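Local structure of surface layer protein (4UJ8) at residues A[122-127]-A[149-154]; A[176-181]-A[221-226]; A[215-220]-A[232-237]. The protein probably self-assembles into the surface layer of Geobacillus stearothermophilus, and is seen here as a calcium-binding fragment holding domains 6 and 7. One frame throughout, in Å; residues are numbered along the deposited sequence.

Overall arrangement
All three contacts lie in the C-terminal half of this two-domain fragment and pack against one another. Contact 1 pairs the two strands of a small sheet, contact 3 the central strands of a four-stranded sheet, and contact 2 joins strand 214-222 of that sheet to its edge strand 179-184. The centres of contacts 1 and 2 are about 12 Å apart, where V124 packs on F222; contact 3 lies about 18 Å from each. L149 touches both L220 and I233, and K126 NZ makes a probable hydrogen bond to A232 O (2.8 Å). The I151 side chain is about 13 Å from a bound calcium ion, the S177 side chain about 10 Å from that of E170, a calcium ligand.

Contact 1. Residues A[122-127]-A[149-154]; sequences TVVTKK and LDIKDQ
T125 and D150 meet as an antiparallel hydrogen-bonded pair, T125 N giving to D150 O at 2.9 Å and D150 N giving back to T125 O. Their side chains rise on the same face and are joined through water. OG1 of T125 stands between its backbone N and carbonyl carbon (chi1 58°) and is bonded to two waters: water 1, 2.6 Å from OG1, donates to D150 OD2, while water 2 donates to D150 O. The side chains of K127 and D150 cross at about a right angle. The extended chain of K127 lays CE 3.3 Å from D150 OD2, but the salt bridge from K127 NZ to D150 OD1 is long, 3.9 Å, and NZ also bonds to A147 O. With an alanine in place of D150, K127 would probably lose its carboxylate mate and water 1 would be held less firmly.

The other face is largely apolar, with K126 at its end, its NZ bonded to A232 O and salt-bridged to D129. V124 and I151 lie side by side, CG2 of V124 4.1 Å from CG1 of I151, and V124 CG1 rests against L149 CD2. L175 of helix 170-178 touches both L149 and I151, and F222 packs on V124.

Near the start of strand 123-126, K152 O accepts from T122 N at 2.8 Å and from V123 N at 3.1 Å. This is a classic beta bulge in a two-stranded antiparallel sheet, whose buried face packs against strands 214-222 and 231-237.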
loop_
_atom_site.group_PDB
_atom_site.type_symbol
_atom_site.label_atom_id
_atom_site.label_comp_id
_atom_site.label_asym_id
_atom_site.label_seq_id
_atom_site.Cartn_x
_atom_site.Cartn_y
_atom_site.Cartn_z
ATOM N N THR A 122 -9.007 2.167 -8.539
ATOM C CA THR A 122 -9.819 0.965 -8.738
ATOM C C THR A 122 -10.734 1.053 -9.954
ATOM O O THR A 122 -10.980 0.052 -10.626
ATOM C CB THR A 122 -10.653 0.675 -7.481
ATOM O OG1 THR A 122 -9.769 0.524 -6.367
ATOM C CG2 THR A 122 -11.470 -0.605 -7.652
ATOM N N VAL A 123 -11.230 2.250 -10.243
ATOM C CA VAL A 123 -12.084 2.459 -11.411
ATOM C C VAL A 123 -11.552 3.635 -12.207
ATOM O O VAL A 123 -11.246 4.673 -11.632
ATOM C CB VAL A 123 -13.547 2.742 -11.018
ATOM C CG1 VAL A 123 -14.363 3.189 -12.231
ATOM C CG2 VAL A 123 -14.164 1.516 -10.376
ATOM N N VAL A 124 -11.427 3.467 -13.519
ATOM C CA VAL A 124 -11.076 4.589 -14.385
ATOM C C VAL A 124 -12.079 4.659 -15.528
ATOM O O VAL A 124 -12.360 3.641 -16.168
ATOM C CB VAL A 124 -9.653 4.469 -14.949
ATOM C CG1 VAL A 124 -9.344 5.676 -15.845
ATOM C CG2 VAL A 124 -8.642 4.388 -13.810
ATOM N N THR A 125 -12.642 5.844 -15.757
ATOM C CA THR A 125 -13.575 6.048 -16.861
ATOM C C THR A 125 -13.268 7.316 -17.645
ATOM O O THR A 125 -12.747 8.290 -17.093
ATOM C CB THR A 125 -15.032 6.151 -16.380
ATOM O OG1 THR A 125 -15.151 7.233 -15.446
ATOM C CG2 THR A 125 -15.475 4.859 -15.723
ATOM N N LYS A 126 -13.613 7.307 -18.928
ATOM C CA LYS A 126 -13.490 8.502 -19.749
ATOM C C LYS A 126 -14.795 9.288 -19.731
ATOM O O LYS A 126 -15.885 8.716 -19.614
ATOM C CB LYS A 126 -13.094 8.159 -21.199
ATOM C CG LYS A 126 -14.159 7.408 -22.004
ATOM C CD LYS A 126 -13.693 7.108 -23.432
ATOM C CE LYS A 126 -14.647 6.102 -24.103
ATOM N NZ LYS A 126 -14.322 5.816 -25.532
ATOM N N LYS A 127 -14.671 10.604 -19.841
ATOM C CA LYS A 127 -15.820 11.500 -19.836
ATOM C C LYS A 127 -16.375 11.654 -21.250
ATOM O O LYS A 127 -17.574 11.507 -21.481
ATOM C CB LYS A 127 -15.433 12.864 -19.264
ATOM C CG LYS A 127 -14.992 12.829 -17.810
ATOM C CD LYS A 127 -14.489 14.200 -17.356
ATOM C CE LYS A 127 -14.233 14.228 -15.858
ATOM N NZ LYS A 127 -13.558 15.482 -15.427
ATOM N N LEU A 149 -10.505 11.979 -17.778
ATOM C CA LEU A 149 -10.659 10.741 -17.020
ATOM C C LEU A 149 -11.189 11.005 -15.614
ATOM O O LEU A 149 -10.888 12.032 -15.001
ATOM C CB LEU A 149 -9.330 9.994 -16.928
ATOM C CG LEU A 149 -8.661 9.516 -18.230
ATOM C CD1 LEU A 149 -7.255 9.002 -17.900
ATOM C CD2 LEU A 149 -9.482 8.445 -18.903
ATOM N N ASP A 150 -11.979 10.064 -15.109
ATOM C CA ASP A 150 -12.343 10.032 -13.702
ATOM C C ASP A 150 -11.714 8.794 -13.087
ATOM O O ASP A 150 -11.789 7.697 -13.655
ATOM C CB ASP A 150 -13.860 10.029 -13.525
ATOM C CG ASP A 150 -14.467 11.406 -13.704
ATOM O OD1 ASP A 150 -13.968 12.369 -13.081
ATOM O OD2 ASP A 150 -15.441 11.526 -14.472
ATOM N N ILE A 151 -11.048 8.978 -11.949
ATOM C CA ILE A 151 -10.418 7.880 -11.234
ATOM C C ILE A 151 -11.074 7.776 -9.863
ATOM O O ILE A 151 -11.205 8.784 -9.164
ATOM C CB ILE A 151 -8.892 8.086 -11.085
ATOM C CG1 ILE A 151 -8.235 8.280 -12.455
ATOM C CG2 ILE A 151 -8.245 6.901 -10.360
ATOM C CD1 ILE A 151 -6.736 8.503 -12.406
ATOM N N LYS A 152 -11.528 6.573 -9.511
ATOM C CA LYS A 152 -12.086 6.291 -8.180
ATOM C C LYS A 152 -11.208 5.302 -7.425
ATOM O O LYS A 152 -10.661 4.370 -8.027
ATOM C CB LYS A 152 -13.497 5.699 -8.270
ATOM C CG LYS A 152 -14.496 6.439 -9.147
ATOM C CD LYS A 152 -14.801 7.831 -8.643
ATOM C CE LYS A 152 -16.121 8.315 -9.235
ATOM N NZ LYS A 152 -16.130 9.780 -9.505
ATOM N N ASP A 153 -11.094 5.476 -6.107
ATOM C CA ASP A 153 -10.371 4.506 -5.281
ATOM C C ASP A 153 -11.276 3.325 -4.911
ATOM O O ASP A 153 -12.406 3.234 -5.391
ATOM C CB ASP A 153 -9.797 5.169 -4.018
ATOM C CG ASP A 153 -10.866 5.792 -3.112
ATOM O OD1 ASP A 153 -12.038 5.360 -3.137
ATOM O OD2 ASP A 153 -10.516 6.722 -2.353
ATOM N N GLN A 154 -10.779 2.434 -4.059
ATOM C CA GLN A 154 -11.541 1.245 -3.661
ATOM C C GLN A 154 -12.806 1.586 -2.866
ATOM O O GLN A 154 -13.727 0.765 -2.753
ATOM C CB GLN A 154 -10.664 0.294 -2.845
ATOM C CG GLN A 154 -10.208 0.851 -1.514
ATOM C CD GLN A 154 -8.803 1.412 -1.560
ATOM O OE1 GLN A 154 -8.479 2.240 -2.415
ATOM N NE2 GLN A 154 -7.956 0.957 -0.644
HETATM O O HOH W 1 -15.590 9.661 -16.394
HETATM O O HOH W 2 -14.609 6.393 -12.674
#

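Contact 2. Residues A[176-181]-A[221-226]; sequences KSVLSG and VFNEDS
F222 leans on the turn from helix 170-178 into strand 179-184, and its side chain meets that turn from CB through CG and CD2 to CE2. F222 CB lies 3.4 Å from V178 O, which comes up to the ring at its edge, near the ring plane. CG of F222 is still close to this oxygen. One step further, F222 CD2 meets both V178 O and V178 CG2, the methyl at 3.9 Å. With CG1 anti to the carbonyl carbon (chi1 -68°), CG2 of V178 falls between the backbone N and the carbonyl carbon, facing the ring. F222 CE2 is reached from over one face: L179 CD1 sits 4.0 Å from it, offset toward the rim of the ring. The phenyl group also touches I228, from the loop that follows.

V178 O is not left to the ring alone, since N223 N donates to it at 2.9 Å. Beyond this bond OD1 of N223 reaches forward to the backbone N of S226, 2.9 Å away, in an Asx motif. S226 OG in turn donates to N223 O, which closes the turn a second time.

On the strand side, S180 N and G181 N both point at V221 O, S180 N at 2.6 Å and G181 N at 3.2 Å, a classic beta bulge; V221 N answers to G181 O. The chemistry thus divides in two: V178 O, V221 O and G181 O are each met by an N-H donor, while V178 and L179 supply the hydrocarbon beside the phenyl ring.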
loop_
_atom_site.group_PDB
_atom_site.type_symbol
_atom_site.label_atom_id
_atom_site.label_comp_id
_atom_site.label_asym_id
_atom_site.label_seq_id
_atom_site.Cartn_x
_atom_site.Cartn_y
_atom_site.Cartn_z
ATOM N N LYS A 176 -0.938 6.293 -13.230
ATOM C CA LYS A 176 0.280 5.550 -13.570
ATOM C C LYS A 176 0.406 4.269 -12.741
ATOM O O LYS A 176 1.078 3.321 -13.147
ATOM C CB LYS A 176 1.532 6.425 -13.381
ATOM C CG LYS A 176 1.532 7.703 -14.237
ATOM C CD LYS A 176 2.933 8.287 -14.477
ATOM C CE LYS A 176 3.841 8.251 -13.271
ATOM N NZ LYS A 176 5.064 9.089 -13.473
ATOM N N SER A 177 -0.245 4.236 -11.582
ATOM C CA SER A 177 -0.168 3.061 -10.717
ATOM C C SER A 177 -0.899 1.855 -11.323
ATOM O O SER A 177 -0.611 0.717 -10.953
ATOM C CB SER A 177 -0.738 3.370 -9.327
ATOM O OG SER A 177 -2.164 3.410 -9.331
ATOM N N VAL A 178 -1.835 2.105 -12.236
ATOM C CA VAL A 178 -2.621 1.024 -12.857
ATOM C C VAL A 178 -2.483 0.982 -14.379
ATOM O O VAL A 178 -2.993 0.059 -15.021
ATOM C CB VAL A 178 -4.131 1.133 -12.521
ATOM C CG1 VAL A 178 -4.388 0.849 -11.035
ATOM C CG2 VAL A 178 -4.692 2.481 -12.929
ATOM N N LEU A 179 -1.819 1.985 -14.954
ATOM C CA LEU A 179 -1.632 2.069 -16.413
ATOM C C LEU A 179 -0.469 1.200 -16.908
ATOM O O LEU A 179 0.627 1.249 -16.350
ATOM C CB LEU A 179 -1.380 3.523 -16.819
ATOM C CG LEU A 179 -1.529 3.943 -18.277
ATOM C CD1 LEU A 179 -2.948 3.732 -18.803
ATOM C CD2 LEU A 179 -1.133 5.406 -18.387
ATOM N N SER A 180 -0.693 0.423 -17.967
ATOM C CA SER A 180 0.371 -0.423 -18.513
ATOM C C SER A 180 1.021 0.181 -19.757
ATOM O O SER A 180 2.183 -0.103 -20.062
ATOM C CB SER A 180 -0.161 -1.821 -18.849
ATOM O OG SER A 180 -0.328 -2.612 -17.688
ATOM N N GLY A 181 0.265 1.005 -20.474
ATOM C CA GLY A 181 0.772 1.669 -21.661
ATOM C C GLY A 181 -0.311 2.453 -22.379
ATOM O O GLY A 181 -1.505 2.301 -22.089
ATOM N N VAL A 221 -4.117 1.222 -21.841
ATOM C CA VAL A 221 -4.202 -0.186 -21.450
ATOM C C VAL A 221 -3.743 -0.325 -20.006
ATOM O O VAL A 221 -2.707 0.219 -19.625
ATOM C CB VAL A 221 -3.357 -1.097 -22.365
ATOM C CG1 VAL A 221 -3.403 -2.540 -21.888
ATOM C CG2 VAL A 221 -3.869 -1.008 -23.785
ATOM N N PHE A 222 -4.528 -1.041 -19.208
ATOM C CA PHE A 222 -4.293 -1.117 -17.769
ATOM C C PHE A 222 -3.742 -2.473 -17.351
ATOM O O PHE A 222 -3.826 -3.436 -18.108
ATOM C CB PHE A 222 -5.592 -0.802 -17.027
ATOM C CG PHE A 222 -6.141 0.568 -17.336
ATOM C CD1 PHE A 222 -6.948 0.783 -18.452
ATOM C CD2 PHE A 222 -5.834 1.648 -16.519
ATOM C CE1 PHE A 222 -7.446 2.045 -18.730
ATOM C CE2 PHE A 222 -6.333 2.908 -16.791
ATOM C CZ PHE A 222 -7.133 3.111 -17.894
ATOM N N ASN A 223 -3.165 -2.557 -16.155
ATOM C CA ASN A 223 -2.560 -3.814 -15.741
ATOM C C ASN A 223 -3.628 -4.870 -15.449
ATOM O O ASN A 223 -4.816 -4.557 -15.328
ATOM C CB ASN A 223 -1.629 -3.618 -14.540
ATOM C CG ASN A 223 -2.333 -3.065 -13.317
ATOM O OD1 ASN A 223 -3.517 -3.325 -13.088
ATOM N ND2 ASN A 223 -1.592 -2.306 -12.503
ATOM N N GLU A 224 -3.196 -6.120 -15.351
ATOM C CA GLU A 224 -4.124 -7.233 -15.200
ATOM C C GLU A 224 -4.789 -7.231 -13.822
ATOM O O GLU A 224 -5.987 -7.497 -13.706
ATOM C CB GLU A 224 -3.397 -8.558 -15.451
ATOM C CG GLU A 224 -4.319 -9.769 -15.513
ATOM C CD GLU A 224 -5.477 -9.588 -16.475
ATOM O OE1 GLU A 224 -5.254 -9.119 -17.616
ATOM O OE2 GLU A 224 -6.618 -9.930 -16.088
ATOM N N ASP A 225 -4.013 -6.910 -12.794
ATOM C CA ASP A 225 -4.518 -6.859 -11.417
ATOM C C ASP A 225 -5.768 -5.974 -11.317
ATOM O O ASP A 225 -6.758 -6.347 -10.692
ATOM C CB ASP A 225 -3.408 -6.363 -10.479
ATOM C CG ASP A 225 -3.920 -5.979 -9.097
ATOM O OD1 ASP A 225 -4.391 -6.872 -8.359
ATOM O OD2 ASP A 225 -3.837 -4.782 -8.740
ATOM N N SER A 226 -5.731 -4.810 -11.966
ATOM C CA SER A 226 -6.836 -3.854 -11.890
ATOM C C SER A 226 -8.097 -4.310 -12.612
ATOM O O SER A 226 -9.188 -3.827 -12.315
ATOM C CB SER A 226 -6.411 -2.506 -12.476
ATOM O OG SER A 226 -6.300 -2.605 -13.890
#

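Contact 3. Residues A[215-220]-A[232-237]; sequences TVTLTL and AITVKA
L218 and V235 carry the buried, packed face of this strand pair. L218 keeps CG beside its backbone N and anti to the carbonyl carbon (chi1 -64°), and from there L218 CD1 crosses to V235 CG2 at 3.9 Å. V216 adds CG2, 4.2 Å from V235 CB. These residues are buried together with I233. Flanking strands of the same sheet extend this face, I182 and S184 touching L218 and I131 touching V235, and L149 of the small sheet packs on I233.

Beneath the side chains the backbones are drawn together by two hydrogen-bonded pairs. L218 N to I233 O and I233 N to L218 O are both 2.7 Å, and V216 and V235 are joined by a like pair of bonds, V235 N to V216 O at 2.7 Å and V216 N to V235 O at 3.0 Å. At the non-hydrogen-bonded positions between and beside them, CA-H groups fill in: T234 CA reaches V216 O and A232 CA reaches L218 O, each at 3.3 Å.

The opposite face is the solvent side and more polar, made of T215, T217, T219, A232, T234 and K236, all of them exposed at least in part. T215 and T234 both put CG2 anti to the backbone N, and the two methyls meet at 3.6 Å. By contrast the hydroxyls of T217 and T234 stand 3.7 Å apart, OG1 to OG1. K236 passes T215 OG1 with its CG and then runs on, fully extended, away from the partner strand.

Strands 214-222 and 231-237 form a beta hairpin, antiparallel at 152° between the short axes. Strand 179-184 flanks it on one edge and strand 130-132, running parallel to 231-237, on the other, which makes the hairpin the centre of a mixed four-stranded sheet.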
loop_
_atom_site.group_PDB
_atom_site.type_symbol
_atom_site.label_atom_id
_atom_site.label_comp_id
_atom_site.label_asym_id
_atom_site.label_seq_id
_atom_site.Cartn_x
_atom_site.Cartn_y
_atom_site.Cartn_z
ATOM N N THR A 215 -5.040 13.879 -36.093
ATOM C CA THR A 215 -6.016 13.272 -35.211
ATOM C C THR A 215 -5.641 11.829 -35.002
ATOM O O THR A 215 -5.387 11.103 -35.965
ATOM C CB THR A 215 -7.441 13.381 -35.789
ATOM O OG1 THR A 215 -7.790 14.766 -35.905
ATOM C CG2 THR A 215 -8.453 12.683 -34.884
ATOM N N VAL A 216 -5.587 11.417 -33.740
ATOM C CA VAL A 216 -5.251 10.044 -33.401
ATOM C C VAL A 216 -6.225 9.492 -32.386
ATOM O O VAL A 216 -6.937 10.238 -31.723
ATOM C CB VAL A 216 -3.833 9.914 -32.811
ATOM C CG1 VAL A 216 -2.786 10.207 -33.851
ATOM C CG2 VAL A 216 -3.659 10.832 -31.600
ATOM N N THR A 217 -6.240 8.170 -32.272
ATOM C CA THR A 217 -6.928 7.509 -31.178
ATOM C C THR A 217 -5.869 7.034 -30.217
ATOM O O THR A 217 -4.946 6.330 -30.619
ATOM C CB THR A 217 -7.762 6.319 -31.657
ATOM O OG1 THR A 217 -8.793 6.802 -32.521
ATOM C CG2 THR A 217 -8.386 5.581 -30.474
ATOM N N LEU A 218 -5.981 7.451 -28.955
ATOM C CA LEU A 218 -5.109 6.959 -27.907
ATOM C C LEU A 218 -5.850 5.903 -27.101
ATOM O O LEU A 218 -6.949 6.151 -26.603
ATOM C CB LEU A 218 -4.650 8.102 -26.994
ATOM C CG LEU A 218 -3.776 9.185 -27.639
ATOM C CD1 LEU A 218 -3.229 10.146 -26.582
ATOM C CD2 LEU A 218 -2.630 8.562 -28.418
ATOM N N THR A 219 -5.258 4.723 -26.996
ATOM C CA THR A 219 -5.853 3.644 -26.219
ATOM C C THR A 219 -5.015 3.398 -24.976
ATOM O O THR A 219 -3.841 3.011 -25.050
ATOM C CB THR A 219 -5.974 2.335 -27.024
ATOM O OG1 THR A 219 -6.628 2.598 -28.267
ATOM C CG2 THR A 219 -6.776 1.293 -26.248
ATOM N N LEU A 220 -5.631 3.643 -23.831
ATOM C CA LEU A 220 -5.004 3.373 -22.546
ATOM C C LEU A 220 -5.198 1.910 -22.189
ATOM O O LEU A 220 -6.317 1.411 -22.254
ATOM C CB LEU A 220 -5.609 4.262 -21.457
ATOM C CG LEU A 220 -5.260 5.750 -21.409
ATOM C CD1 LEU A 220 -5.692 6.511 -22.660
ATOM C CD2 LEU A 220 -5.899 6.360 -20.167
ATOM N N ALA A 232 -10.335 4.042 -25.004
ATOM C CA ALA A 232 -9.886 4.741 -26.205
ATOM C C ALA A 232 -10.427 6.162 -26.239
ATOM O O ALA A 232 -11.632 6.394 -26.104
ATOM C CB ALA A 232 -10.320 3.985 -27.465
ATOM N N ILE A 233 -9.521 7.109 -26.442
ATOM C CA ILE A 233 -9.877 8.510 -26.583
ATOM C C ILE A 233 -9.273 9.075 -27.873
ATOM O O ILE A 233 -8.072 8.942 -28.120
ATOM C CB ILE A 233 -9.386 9.334 -25.380
ATOM C CG1 ILE A 233 -10.001 8.794 -24.083
ATOM C CG2 ILE A 233 -9.734 10.804 -25.569
ATOM C CD1 ILE A 233 -9.309 9.284 -22.806
ATOM N N THR A 234 -10.122 9.685 -28.693
ATOM C CA THR A 234 -9.678 10.364 -29.903
ATOM C C THR A 234 -9.163 11.752 -29.541
ATOM O O THR A 234 -9.826 12.489 -28.811
ATOM C CB THR A 234 -10.811 10.484 -30.937
ATOM O OG1 THR A 234 -11.298 9.176 -31.270
ATOM C CG2 THR A 234 -10.319 11.183 -32.203
ATOM N N VAL A 235 -7.985 12.098 -30.045
ATOM C CA VAL A 235 -7.378 13.391 -29.760
ATOM C C VAL A 235 -7.201 14.164 -31.057
ATOM O O VAL A 235 -6.515 13.695 -31.957
ATOM C CB VAL A 235 -6.003 13.252 -29.077
ATOM C CG1 VAL A 235 -5.402 14.637 -28.813
ATOM C CG2 VAL A 235 -6.110 12.448 -27.766
ATOM N N LYS A 236 -7.805 15.342 -31.155
ATOM C CA LYS A 236 -7.516 16.201 -32.295
ATOM C C LYS A 236 -6.499 17.276 -31.946
ATOM O O LYS A 236 -6.688 18.049 -31.008
ATOM C CB LYS A 236 -8.778 16.863 -32.834
ATOM C CG LYS A 236 -8.478 17.762 -34.023
ATOM C CD LYS A 236 -9.728 18.247 -34.719
ATOM C CE LYS A 236 -9.377 18.918 -36.035
ATOM N NZ LYS A 236 -10.604 19.409 -36.741
ATOM N N ALA A 237 -5.423 17.317 -32.721
ATOM C CA ALA A 237 -4.389 18.323 -32.551
ATOM C C ALA A 237 -4.374 19.201 -33.797
ATOM O O ALA A 237 -3.662 18.914 -34.755
ATOM C CB ALA A 237 -3.028 17.664 -32.310
#